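Side-chain contacts in uronate isomerase (Caulobacter crescentus, PDB 2Q01), which catalyses the reversible isomerisation of D-glucuronate to D-fructuronate and of D-galacturonate to D-tagaturonate in the pentose and glucuronate interconversion pathway: residues B[268-273]-B[281-286]; B[290-295]-B[304-309]; B[146-149]-B[153-156]; B[127-132]-B[142-147]. All blocks are in the same frame, centred on the assembly; numbering follows the deposited sequence.

Interaction 1. Residues B[268-273]-B[281-286]; sequences EALFNS and PEKAEL
A helical hairpin at the periphery of this TIM-barrel-clan fold brings Leu270 of helix 264-276 against Lys283 and Leu286 of helix 281-302, the two helices being joined by a short connection. Over these short segments the axes approach to 10.1 Å and run at 129° to each other, so the second helix heads back obliquely across the first. Leu270 bridges the two helices with both of its methyl groups. CD1 of Leu270 lies 3.5 Å from the backbone O of Lys283 and also rests on the first methylenes of that lysine, CB and CG, while CD2 sits 3.8 Å from CB of Leu286 and touches CD1 of the same residue. Placing CG anti to the backbone N (chi1 173°) carries the two methyls to the second helix, although the side chain starts out across the line between the helices. The hairpin lies about 29 Å from the centre of the chain, measured from the centre of the contact, and its outer margin is more polar. There Lys283, extended beyond CG, runs past Leu270 in the opposite direction and brings NZ to 3.6 Å from CB of Ser273. Ser273 OG turns back to its own helix and donates to the O of Ala269 at 3.0 Å. That carbonyl also accepts from the backbone N of Ser273, the two donors arriving from opposite faces of its plane. On another face of helix 264-276, Phe271 meets Trp228 and Tyr231 of helix 228-244.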
loop_
_atom_site.group_PDB
_atom_site.type_symbol
_atom_site.label_atom_id
_atom_site.label_comp_id
_atom_site.label_asym_id
_atom_site.label_seq_id
_atom_site.Cartn_x
_atom_site.Cartn_y
_atom_site.Cartn_z
ATOM N N GLU B 268 4.005 -14.004 -36.732
ATOM C CA GLU B 268 3.322 -14.991 -37.569
ATOM C C GLU B 268 3.612 -16.419 -37.103
ATOM O O GLU B 268 2.697 -17.246 -37.018
ATOM C CB GLU B 268 3.709 -14.803 -39.043
ATOM C CG GLU B 268 2.991 -15.744 -40.008
ATOM C CD GLU B 268 2.762 -15.140 -41.386
ATOM O OE1 GLU B 268 3.512 -14.217 -41.785
ATOM O OE2 GLU B 268 1.822 -15.606 -42.073
ATOM N N ALA B 269 4.882 -16.687 -36.790
ATOM C CA ALA B 269 5.316 -17.968 -36.232
ATOM C C ALA B 269 4.535 -18.340 -34.987
ATOM O O ALA B 269 4.024 -19.453 -34.888
ATOM C CB ALA B 269 6.809 -17.934 -35.917
ATOM N N LEU B 270 4.450 -17.395 -34.050
ATOM C CA LEU B 270 3.743 -17.585 -32.783
ATOM C C LEU B 270 2.244 -17.777 -32.994
ATOM O O LEU B 270 1.626 -18.629 -32.352
ATOM C CB LEU B 270 4.003 -16.392 -31.858
ATOM C CG LEU B 270 3.252 -16.265 -30.535
ATOM C CD1 LEU B 270 3.652 -17.368 -29.591
ATOM C CD2 LEU B 270 3.558 -14.912 -29.940
ATOM N N PHE B 271 1.681 -16.980 -33.901
ATOM C CA PHE B 271 0.276 -17.072 -34.287
ATOM C C PHE B 271 -0.058 -18.461 -34.835
ATOM O O PHE B 271 -1.042 -19.076 -34.414
ATOM C CB PHE B 271 -0.055 -15.981 -35.315
ATOM C CG PHE B 271 -1.472 -16.010 -35.811
ATOM C CD1 PHE B 271 -1.757 -16.401 -37.113
ATOM C CD2 PHE B 271 -2.520 -15.634 -34.983
ATOM C CE1 PHE B 271 -3.073 -16.437 -37.573
ATOM C CE2 PHE B 271 -3.832 -15.664 -35.435
ATOM C CZ PHE B 271 -4.109 -16.056 -36.734
ATOM N N ASN B 272 0.778 -18.949 -35.753
ATOM C CA ASN B 272 0.598 -20.267 -36.370
ATOM C C ASN B 272 0.619 -21.435 -35.386
ATOM O O ASN B 272 -0.175 -22.363 -35.522
ATOM C CB ASN B 272 1.630 -20.497 -37.472
ATOM C CG ASN B 272 1.390 -19.630 -38.697
ATOM O OD1 ASN B 272 2.279 -19.483 -39.535
ATOM N ND2 ASN B 272 0.193 -19.049 -38.808
ATOM N N SER B 273 1.509 -21.372 -34.394
ATOM C CA SER B 273 1.594 -22.387 -33.341
ATOM C C SER B 273 0.301 -22.500 -32.553
ATOM O O SER B 273 -0.124 -23.604 -32.213
ATOM C CB SER B 273 2.725 -22.067 -32.368
ATOM O OG SER B 273 3.944 -21.830 -33.043
ATOM N N PRO B 281 0.852 -21.875 -21.844
ATOM C CA PRO B 281 0.662 -20.615 -21.109
ATOM C C PRO B 281 1.663 -19.505 -21.473
ATOM O O PRO B 281 1.302 -18.327 -21.458
ATOM C CB PRO B 281 0.844 -21.035 -19.649
ATOM C CG PRO B 281 0.470 -22.472 -19.625
ATOM C CD PRO B 281 0.942 -23.028 -20.926
ATOM N N GLU B 282 2.892 -19.898 -21.814
ATOM C CA GLU B 282 3.957 -18.977 -22.227
ATOM C C GLU B 282 3.694 -18.357 -23.601
ATOM O O GLU B 282 3.934 -17.161 -23.800
ATOM C CB GLU B 282 5.322 -19.683 -22.242
ATOM C CG GLU B 282 5.799 -20.244 -20.887
ATOM C CD GLU B 282 5.209 -21.618 -20.546
ATOM O OE1 GLU B 282 4.937 -21.864 -19.352
ATOM O OE2 GLU B 282 5.010 -22.444 -21.466
ATOM N N LYS B 283 3.209 -19.171 -24.539
ATOM C CA LYS B 283 2.926 -18.714 -25.903
ATOM C C LYS B 283 1.677 -17.838 -25.969
ATOM O O LYS B 283 1.632 -16.873 -26.734
ATOM C CB LYS B 283 2.773 -19.905 -26.854
ATOM C CG LYS B 283 4.080 -20.462 -27.398
ATOM C CD LYS B 283 3.810 -21.666 -28.294
ATOM C CE LYS B 283 5.086 -22.200 -28.920
ATOM N NZ LYS B 283 4.821 -23.422 -29.722
ATOM N N ALA B 284 0.671 -18.190 -25.168
ATOM C CA ALA B 284 -0.581 -17.436 -25.080
ATOM C C ALA B 284 -0.367 -16.042 -24.472
ATOM O O ALA B 284 -0.956 -15.067 -24.940
ATOM C CB ALA B 284 -1.623 -18.227 -24.288
ATOM N N GLU B 285 0.481 -15.969 -23.440
ATOM C CA GLU B 285 0.942 -14.715 -22.845
ATOM C C GLU B 285 1.661 -13.830 -23.845
ATOM O O GLU B 285 1.426 -12.624 -23.885
ATOM C CB GLU B 285 1.908 -14.988 -21.693
ATOM C CG GLU B 285 1.422 -14.566 -20.319
ATOM C CD GLU B 285 1.213 -13.063 -20.197
ATOM O OE1 GLU B 285 0.041 -12.632 -20.227
ATOM O OE2 GLU B 285 2.213 -12.318 -20.074
ATOM N N LEU B 286 2.543 -14.442 -24.633
ATOM C CA LEU B 286 3.355 -13.731 -25.614
ATOM C C LEU B 286 2.486 -13.137 -26.715
ATOM O O LEU B 286 2.740 -12.024 -27.163
ATOM C CB LEU B 286 4.401 -14.669 -26.232
ATOM C CG LEU B 286 5.834 -14.174 -26.499
ATOM C CD1 LEU B 286 6.535 -15.085 -27.494
ATOM C CD2 LEU B 286 5.939 -12.729 -26.975
#

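Interaction 2. Residues B[290-295]-B[304-309]; sequences QMLTEM and LVMQIH
Leu292 of helix 281-302 meets Met306 and Ile308 of strand 305-308 in a buried contact whose side chains are all apolar, the helix packing nearly antiparallel to the strand at 157°, as in the helix-over-strand layer of a TIM barrel. Among the side-chain contacts, CD2 of Leu292 is 3.9 Å from the CE methyl of Met306, and CD1 of Leu292 faces CD1 of Ile308 tip to tip at 4.2 Å. Thus each branch of the leucine serves a different strand residue. Met295, one turn further on, sets its CB 4.3 Å from SD of Met306 before its own thioether turns away.

Side chain also meets backbone: Met306 leaves the strand with CG anti to its backbone N (chi1 -160°) and bends at the sulfur, bringing CE to 3.3 Å from the O of Leu292. Around the contact, Leu292, Met295 and Met306 all touch His252 of the adjoining parallel strand 249-252, while Ile308 reaches Ile357 and Leu359 of strand 357-359.

Within the helix, Gln290 NE2 donates to Glu294 OE2 at 2.7 Å, the acceptor lying in the amide plane. With no hydrogen bond crossing between them, these two segments meet only by van der Waals contact.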
loop_
_atom_site.group_PDB
_atom_site.type_symbol
_atom_site.label_atom_id
_atom_site.label_comp_id
_atom_site.label_asym_id
_atom_site.label_seq_id
_atom_site.Cartn_x
_atom_site.Cartn_y
_atom_site.Cartn_z
ATOM N N GLN B 290 2.008 -9.394 -27.641
ATOM C CA GLN B 290 2.290 -8.906 -28.994
ATOM C C GLN B 290 1.102 -8.158 -29.581
ATOM O O GLN B 290 1.273 -7.147 -30.255
ATOM C CB GLN B 290 2.716 -10.050 -29.925
ATOM C CG GLN B 290 2.947 -9.633 -31.389
ATOM C CD GLN B 290 3.966 -8.513 -31.532
ATOM O OE1 GLN B 290 4.978 -8.481 -30.829
ATOM N NE2 GLN B 290 3.705 -7.591 -32.451
ATOM N N MET B 291 -0.100 -8.649 -29.292
ATOM C CA MET B 291 -1.329 -8.011 -29.755
ATOM C C MET B 291 -1.617 -6.653 -29.119
ATOM O O MET B 291 -2.270 -5.822 -29.738
ATOM C CB MET B 291 -2.529 -8.944 -29.590
ATOM C CG MET B 291 -2.562 -10.100 -30.590
ATOM S SD MET B 291 -2.302 -9.632 -32.321
ATOM C CE MET B 291 -3.790 -8.704 -32.623
ATOM N N LEU B 292 -1.132 -6.425 -27.898
ATOM C CA LEU B 292 -1.227 -5.101 -27.278
ATOM C C LEU B 292 -0.484 -4.073 -28.113
ATOM O O LEU B 292 -1.004 -2.991 -28.376
ATOM C CB LEU B 292 -0.700 -5.104 -25.836
ATOM C CG LEU B 292 -1.701 -5.431 -24.720
ATOM C CD1 LEU B 292 -1.124 -5.078 -23.353
ATOM C CD2 LEU B 292 -3.044 -4.721 -24.925
ATOM N N THR B 293 0.721 -4.435 -28.550
ATOM C CA THR B 293 1.533 -3.603 -29.445
ATOM C C THR B 293 0.896 -3.469 -30.830
ATOM O O THR B 293 0.953 -2.410 -31.448
ATOM C CB THR B 293 2.953 -4.179 -29.571
ATOM O OG1 THR B 293 3.564 -4.184 -28.279
ATOM C CG2 THR B 293 3.830 -3.357 -30.522
ATOM N N GLU B 294 0.269 -4.543 -31.294
ATOM C CA GLU B 294 -0.324 -4.564 -32.617
ATOM C C GLU B 294 -1.540 -3.648 -32.688
ATOM O O GLU B 294 -1.731 -2.958 -33.689
ATOM C CB GLU B 294 -0.666 -5.998 -33.023
ATOM C CG GLU B 294 -0.444 -6.288 -34.504
ATOM C CD GLU B 294 1.021 -6.229 -34.936
ATOM O OE1 GLU B 294 1.298 -5.668 -36.020
ATOM O OE2 GLU B 294 1.893 -6.743 -34.208
ATOM N N MET B 295 -2.325 -3.612 -31.605
ATOM C CA MET B 295 -3.498 -2.728 -31.503
ATOM C C MET B 295 -3.091 -1.262 -31.424
ATOM O O MET B 295 -3.829 -0.387 -31.868
ATOM C CB MET B 295 -4.364 -3.075 -30.284
ATOM C CG MET B 295 -5.069 -4.430 -30.311
ATOM S SD MET B 295 -6.460 -4.578 -31.430
ATOM C CE MET B 295 -5.744 -5.525 -32.759
ATOM N N LEU B 304 -7.935 5.147 -32.386
ATOM C CA LEU B 304 -8.598 4.526 -31.243
ATOM C C LEU B 304 -7.767 4.618 -29.970
ATOM O O LEU B 304 -6.632 4.152 -29.924
ATOM C CB LEU B 304 -8.935 3.068 -31.545
ATOM C CG LEU B 304 -10.407 2.658 -31.548
ATOM C CD1 LEU B 304 -11.279 3.712 -32.180
ATOM C CD2 LEU B 304 -10.580 1.324 -32.243
ATOM N N VAL B 305 -8.344 5.239 -28.948
ATOM C CA VAL B 305 -7.715 5.356 -27.635
ATOM C C VAL B 305 -7.704 3.991 -26.949
ATOM O O VAL B 305 -8.717 3.312 -26.874
ATOM C CB VAL B 305 -8.428 6.415 -26.762
ATOM C CG1 VAL B 305 -7.963 6.333 -25.341
ATOM C CG2 VAL B 305 -8.175 7.813 -27.310
ATOM N N MET B 306 -6.543 3.589 -26.455
ATOM C CA MET B 306 -6.349 2.227 -26.010
ATOM C C MET B 306 -6.408 2.110 -24.491
ATOM O O MET B 306 -5.544 2.629 -23.795
ATOM C CB MET B 306 -5.003 1.751 -26.535
ATOM C CG MET B 306 -4.825 0.277 -26.593
ATOM S SD MET B 306 -3.259 -0.029 -27.407
ATOM C CE MET B 306 -2.538 -1.111 -26.191
ATOM N N GLN B 307 -7.420 1.420 -23.979
ATOM C CA GLN B 307 -7.515 1.186 -22.537
ATOM C C GLN B 307 -6.986 -0.188 -22.142
ATOM O O GLN B 307 -7.461 -1.210 -22.630
ATOM C CB GLN B 307 -8.955 1.325 -22.050
ATOM C CG GLN B 307 -9.652 2.599 -22.470
ATOM C CD GLN B 307 -11.122 2.590 -22.098
ATOM O OE1 GLN B 307 -11.972 2.194 -22.895
ATOM N NE2 GLN B 307 -11.427 3.010 -20.873
ATOM N N ILE B 308 -6.011 -0.212 -21.240
ATOM C CA ILE B 308 -5.528 -1.471 -20.694
ATOM C C ILE B 308 -6.065 -1.690 -19.273
ATOM O O ILE B 308 -5.795 -0.903 -18.359
ATOM C CB ILE B 308 -3.983 -1.575 -20.765
ATOM C CG1 ILE B 308 -3.508 -1.367 -22.211
ATOM C CG2 ILE B 308 -3.504 -2.931 -20.224
ATOM C CD1 ILE B 308 -2.017 -1.136 -22.352
ATOM N N HIS B 309 -6.842 -2.764 -19.126
ATOM C CA HIS B 309 -7.434 -3.205 -17.862
ATOM C C HIS B 309 -6.823 -4.539 -17.403
ATOM O O HIS B 309 -7.472 -5.583 -17.522
ATOM C CB HIS B 309 -8.936 -3.428 -18.055
ATOM C CG HIS B 309 -9.759 -2.182 -17.997
ATOM N ND1 HIS B 309 -10.211 -1.538 -19.127
ATOM C CD2 HIS B 309 -10.235 -1.476 -16.946
ATOM C CE1 HIS B 309 -10.921 -0.481 -18.776
ATOM N NE2 HIS B 309 -10.951 -0.420 -17.457
#

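Interaction 3. Residues B[146-149]-B[153-156]; sequences TAAL and AFRP
Phe154 folds back against Ala148 and Leu149 at the end of helix 138-149, in the short loop leading into helix 156-162. Its nearest approach is to backbone: CD1 of Phe154 lies 3.3 Å from the O of Ala148, with CB and CG of the ring residue close to the same oxygen. CB of Ala148 stands over one face of the ring in a CH-pi contact, 4.3 Å from the centroid and 18° off the normal, displaced toward the rim on the CE1 side. Leu149 meets the base of the aromatic side chain instead: its CD2 approaches CB of Phe154 at 4.4 Å.

The first torsion of Phe154 sets CG anti to the carbonyl carbon (chi1 -75°), turning the ring back to the helix while the main chain proceeds to Arg155, the N-cap residue of the next helix. Beyond the two segments, Arg162 makes a cation-pi contact with the ring of Phe154. Thr151 OG1 hydrogen-bonds the O of Ala148, the same carbonyl against which the aromatic ring packs. Arg155 starts away from helix 138-149, and its NE hydrogen-bonds the O of Asn52, while the ring of Pro156, the next residue, touches Asn52 and Phe55. The main chains on the two sides of the turn are bridged by one water, which donates to the O of Leu149 and to the O of Phe154, each at 2.7 Å.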
loop_
_atom_site.group_PDB
_atom_site.type_symbol
_atom_site.label_atom_id
_atom_site.label_comp_id
_atom_site.label_asym_id
_atom_site.label_seq_id
_atom_site.Cartn_x
_atom_site.Cartn_y
_atom_site.Cartn_z
ATOM N N THR B 146 -41.641 -2.280 -9.413
ATOM C CA THR B 146 -42.243 -3.004 -10.533
ATOM C C THR B 146 -43.335 -2.185 -11.234
ATOM O O THR B 146 -43.354 -2.104 -12.466
ATOM C CB THR B 146 -42.799 -4.369 -10.061
ATOM O OG1 THR B 146 -41.770 -5.082 -9.362
ATOM C CG2 THR B 146 -43.286 -5.208 -11.234
ATOM N N ALA B 147 -44.214 -1.560 -10.444
ATOM C CA ALA B 147 -45.259 -0.679 -10.976
ATOM C C ALA B 147 -44.676 0.529 -11.698
ATOM O O ALA B 147 -45.194 0.937 -12.742
ATOM C CB ALA B 147 -46.201 -0.223 -9.875
ATOM N N ALA B 148 -43.598 1.081 -11.135
ATOM C CA ALA B 148 -42.880 2.210 -11.729
ATOM C C ALA B 148 -42.222 1.843 -13.057
ATOM O O ALA B 148 -42.172 2.668 -13.964
ATOM C CB ALA B 148 -41.844 2.765 -10.754
ATOM N N LEU B 149 -41.743 0.604 -13.172
ATOM C CA LEU B 149 -41.078 0.128 -14.391
ATOM C C LEU B 149 -42.011 -0.011 -15.586
ATOM O O LEU B 149 -41.563 0.017 -16.734
ATOM C CB LEU B 149 -40.358 -1.196 -14.136
ATOM C CG LEU B 149 -39.094 -1.134 -13.278
ATOM C CD1 LEU B 149 -38.543 -2.525 -13.082
ATOM C CD2 LEU B 149 -38.052 -0.219 -13.900
ATOM N N ALA B 153 -42.104 6.804 -17.938
ATOM C CA ALA B 153 -40.993 7.592 -17.402
ATOM C C ALA B 153 -39.774 6.736 -17.054
ATOM O O ALA B 153 -38.687 7.263 -16.791
ATOM C CB ALA B 153 -41.453 8.392 -16.185
ATOM N N PHE B 154 -39.967 5.419 -17.055
ATOM C CA PHE B 154 -38.908 4.467 -16.739
ATOM C C PHE B 154 -38.543 3.574 -17.936
ATOM O O PHE B 154 -37.961 2.503 -17.771
ATOM C CB PHE B 154 -39.281 3.639 -15.507
ATOM C CG PHE B 154 -39.166 4.397 -14.208
ATOM C CD1 PHE B 154 -40.185 5.254 -13.783
ATOM C CD2 PHE B 154 -38.042 4.250 -13.404
ATOM C CE1 PHE B 154 -40.080 5.953 -12.579
ATOM C CE2 PHE B 154 -37.924 4.951 -12.203
ATOM C CZ PHE B 154 -38.947 5.797 -11.785
ATOM N N ARG B 155 -38.897 4.025 -19.135
ATOM C CA ARG B 155 -38.403 3.428 -20.364
ATOM C C ARG B 155 -36.934 3.819 -20.472
ATOM O O ARG B 155 -36.574 4.937 -20.092
ATOM C CB ARG B 155 -39.179 3.954 -21.581
ATOM C CG ARG B 155 -40.674 3.688 -21.556
ATOM C CD ARG B 155 -40.984 2.200 -21.601
ATOM N NE ARG B 155 -41.078 1.705 -22.971
ATOM C CZ ARG B 155 -42.217 1.372 -23.570
ATOM N NH1 ARG B 155 -43.367 1.470 -22.918
ATOM N NH2 ARG B 155 -42.207 0.935 -24.821
ATOM N N PRO B 156 -36.076 2.893 -20.945
ATOM C CA PRO B 156 -34.632 3.129 -21.110
ATOM C C PRO B 156 -34.241 4.476 -21.726
ATOM O O PRO B 156 -33.378 5.165 -21.174
ATOM C CB PRO B 156 -34.197 1.974 -22.009
ATOM C CG PRO B 156 -35.119 0.865 -21.623
ATOM C CD PRO B 156 -36.443 1.506 -21.302
HETATM O O HOH W 1 -38.863 0.061 -17.215
#

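Interaction 4. Residues B[127-132]-B[142-147]; sequences FGFTEF and FDRITA
Phe127 lays the centre of its ring over Ile145: CG1 of the isoleucine stands 3.9 Å from the centroid and only 5° off the normal, a CH-pi contact almost along the ring normal. The other branch of Ile145 works nearer the rim, its CG2 touching CZ of Phe127 at 3.7 Å. With CG1 of Ile145 anti to the carbonyl carbon (chi1 -72°), CG1 comes over the ring centre and CG2 beside CZ.

Gly128, with positive phi, is the first residue after helix 114-126 to leave helical geometry. The ring of Phe129 touches two helix residues. At its edge, in the ring plane, CE1 of Phe129 meets CG1 of Ile145 at 3.7 Å, so one methylene of the isoleucine is shared between the face of Phe127 and the edge of Phe129. Arg144 passes along Phe129 in the opposite direction, its chain bent at chi2 and chi3. NH1 of Arg144 comes to 3.4 Å from CD2 of Phe129, and CE2 of the ring lies over a face of the guanidinium, but the two planes are 62° apart and do not stack. A true ring stack on Phe129 comes from Tyr141.

Further along, Glu131 gives its backbone O to Tyr141 OH, and Phe132 packs on Glu453 of the second subunit. On the helix, Thr146 OG1 donates at 2.7 Å to the O of Phe142, from above the carbonyl plane. The arrangement is that of two helices, 114-126 and 138-149, whose connecting loop folds its aromatic residues back onto the second helix.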
loop_
_atom_site.group_PDB
_atom_site.type_symbol
_atom_site.label_atom_id
_atom_site.label_comp_id
_atom_site.label_asym_id
_atom_site.label_seq_id
_atom_site.Cartn_x
_atom_site.Cartn_y
_atom_site.Cartn_z
ATOM N N PHE B 127 -36.503 6.585 -7.382
ATOM C CA PHE B 127 -37.843 6.085 -7.068
ATOM C C PHE B 127 -38.613 6.907 -6.044
ATOM O O PHE B 127 -39.840 6.831 -5.987
ATOM C CB PHE B 127 -37.783 4.633 -6.603
ATOM C CG PHE B 127 -37.383 3.675 -7.674
ATOM C CD1 PHE B 127 -36.166 3.017 -7.608
ATOM C CD2 PHE B 127 -38.218 3.437 -8.762
ATOM C CE1 PHE B 127 -35.786 2.131 -8.604
ATOM C CE2 PHE B 127 -37.844 2.548 -9.764
ATOM C CZ PHE B 127 -36.630 1.899 -9.686
ATOM N N GLY B 128 -37.901 7.684 -5.235
ATOM C CA GLY B 128 -38.537 8.535 -4.238
ATOM C C GLY B 128 -39.078 7.780 -3.038
ATOM O O GLY B 128 -40.127 8.137 -2.504
ATOM N N PHE B 129 -38.368 6.733 -2.620
ATOM C CA PHE B 129 -38.692 6.013 -1.387
ATOM C C PHE B 129 -38.366 6.859 -0.165
ATOM O O PHE B 129 -37.455 7.688 -0.201
ATOM C CB PHE B 129 -37.941 4.683 -1.307
ATOM C CG PHE B 129 -38.579 3.578 -2.094
ATOM C CD1 PHE B 129 -38.081 3.219 -3.335
ATOM C CD2 PHE B 129 -39.677 2.892 -1.591
ATOM C CE1 PHE B 129 -38.667 2.197 -4.073
ATOM C CE2 PHE B 129 -40.271 1.868 -2.322
ATOM C CZ PHE B 129 -39.763 1.522 -3.567
ATOM N N THR B 130 -39.113 6.642 0.914
ATOM C CA THR B 130 -38.950 7.436 2.125
ATOM C C THR B 130 -38.574 6.589 3.344
ATOM O O THR B 130 -38.134 7.122 4.365
ATOM C CB THR B 130 -40.197 8.323 2.403
ATOM O OG1 THR B 130 -39.965 9.117 3.572
ATOM C CG2 THR B 130 -41.458 7.481 2.603
ATOM N N GLU B 131 -38.736 5.275 3.224
ATOM C CA GLU B 131 -38.354 4.346 4.290
ATOM C C GLU B 131 -37.176 3.472 3.857
ATOM O O GLU B 131 -37.019 3.178 2.674
ATOM C CB GLU B 131 -39.542 3.469 4.691
ATOM C CG GLU B 131 -40.718 4.232 5.290
ATOM C CD GLU B 131 -42.058 3.564 5.014
ATOM O OE1 GLU B 131 -42.102 2.321 4.873
ATOM O OE2 GLU B 131 -43.073 4.288 4.938
ATOM N N PHE B 132 -36.357 3.071 4.826
ATOM C CA PHE B 132 -35.180 2.243 4.580
ATOM C C PHE B 132 -35.593 0.796 4.347
ATOM O O PHE B 132 -36.504 0.289 5.010
ATOM C CB PHE B 132 -34.232 2.322 5.777
ATOM C CG PHE B 132 -32.802 1.993 5.453
ATOM C CD1 PHE B 132 -31.918 2.993 5.064
ATOM C CD2 PHE B 132 -32.329 0.686 5.559
ATOM C CE1 PHE B 132 -30.590 2.698 4.768
ATOM C CE2 PHE B 132 -31.003 0.380 5.263
ATOM C CZ PHE B 132 -30.133 1.388 4.867
ATOM N N PHE B 142 -40.764 -3.942 -3.617
ATOM C CA PHE B 142 -40.820 -4.750 -4.837
ATOM C C PHE B 142 -41.856 -4.244 -5.826
ATOM O O PHE B 142 -41.504 -3.843 -6.935
ATOM C CB PHE B 142 -41.064 -6.236 -4.528
ATOM C CG PHE B 142 -40.996 -7.122 -5.746
ATOM C CD1 PHE B 142 -42.157 -7.542 -6.389
ATOM C CD2 PHE B 142 -39.767 -7.520 -6.263
ATOM C CE1 PHE B 142 -42.092 -8.350 -7.526
ATOM C CE2 PHE B 142 -39.694 -8.331 -7.392
ATOM C CZ PHE B 142 -40.859 -8.742 -8.026
ATOM N N ASP B 143 -43.122 -4.246 -5.413
ATOM C CA ASP B 143 -44.211 -3.907 -6.328
ATOM C C ASP B 143 -44.330 -2.417 -6.657
ATOM O O ASP B 143 -44.923 -2.067 -7.675
ATOM C CB ASP B 143 -45.554 -4.516 -5.884
ATOM C CG ASP B 143 -45.822 -4.351 -4.400
ATOM O OD1 ASP B 143 -46.268 -5.334 -3.772
ATOM O OD2 ASP B 143 -45.591 -3.250 -3.856
ATOM N N ARG B 144 -43.756 -1.549 -5.822
ATOM C CA ARG B 144 -43.690 -0.121 -6.153
ATOM C C ARG B 144 -42.626 0.195 -7.208
ATOM O O ARG B 144 -42.807 1.112 -8.008
ATOM C CB ARG B 144 -43.499 0.755 -4.914
ATOM C CG ARG B 144 -44.788 1.025 -4.155
ATOM C CD ARG B 144 -44.876 2.479 -3.723
ATOM N NE ARG B 144 -44.068 2.773 -2.540
ATOM C CZ ARG B 144 -43.528 3.961 -2.274
ATOM N NH1 ARG B 144 -42.813 4.131 -1.168
ATOM N NH2 ARG B 144 -43.686 4.978 -3.113
ATOM N N ILE B 145 -41.525 -0.559 -7.197
ATOM C CA ILE B 145 -40.505 -0.475 -8.250
ATOM C C ILE B 145 -41.049 -1.093 -9.539
ATOM O O ILE B 145 -40.946 -0.498 -10.612
ATOM C CB ILE B 145 -39.178 -1.164 -7.829
ATOM C CG1 ILE B 145 -38.455 -0.339 -6.759
ATOM C CG2 ILE B 145 -38.252 -1.364 -9.031
ATOM C CD1 ILE B 145 -37.341 -1.094 -6.021
ATOM N N THR B 146 -41.641 -2.280 -9.413
ATOM C CA THR B 146 -42.243 -3.004 -10.533
ATOM C C THR B 146 -43.335 -2.185 -11.234
ATOM O O THR B 146 -43.354 -2.104 -12.466
ATOM C CB THR B 146 -42.799 -4.369 -10.061
ATOM O OG1 THR B 146 -41.770 -5.082 -9.362
ATOM C CG2 THR B 146 -43.286 -5.208 -11.234
ATOM N N ALA B 147 -44.214 -1.560 -10.444
ATOM C CA ALA B 147 -45.259 -0.679 -10.976
ATOM C C ALA B 147 -44.676 0.529 -11.698
ATOM O O ALA B 147 -45.194 0.937 -12.742
ATOM C CB ALA B 147 -46.201 -0.223 -9.875
#

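In the fold
Along the chain the order is interaction 4, interaction 3, interaction 1, interaction 2. Interactions 3 and 4 share helix 138-149 and have centres about 11 Å apart; they touch where CE2 of Phe154 comes to 3.4 Å from CE2 of Phe127, the two ring planes almost parallel, joining the loops before and after that helix into one aromatic cluster. Interactions 1 and 2, with centres about 17 Å apart, occupy successive parts of helix 281-302, which runs from the peripheral hairpin to strand 305-308 of the four-stranded parallel sheet. The two pairs lie on opposite sides of the chain's centre, 39 to 53 Å between centres, so they belong to separate regions of one TIM-barrel-clan enzyme.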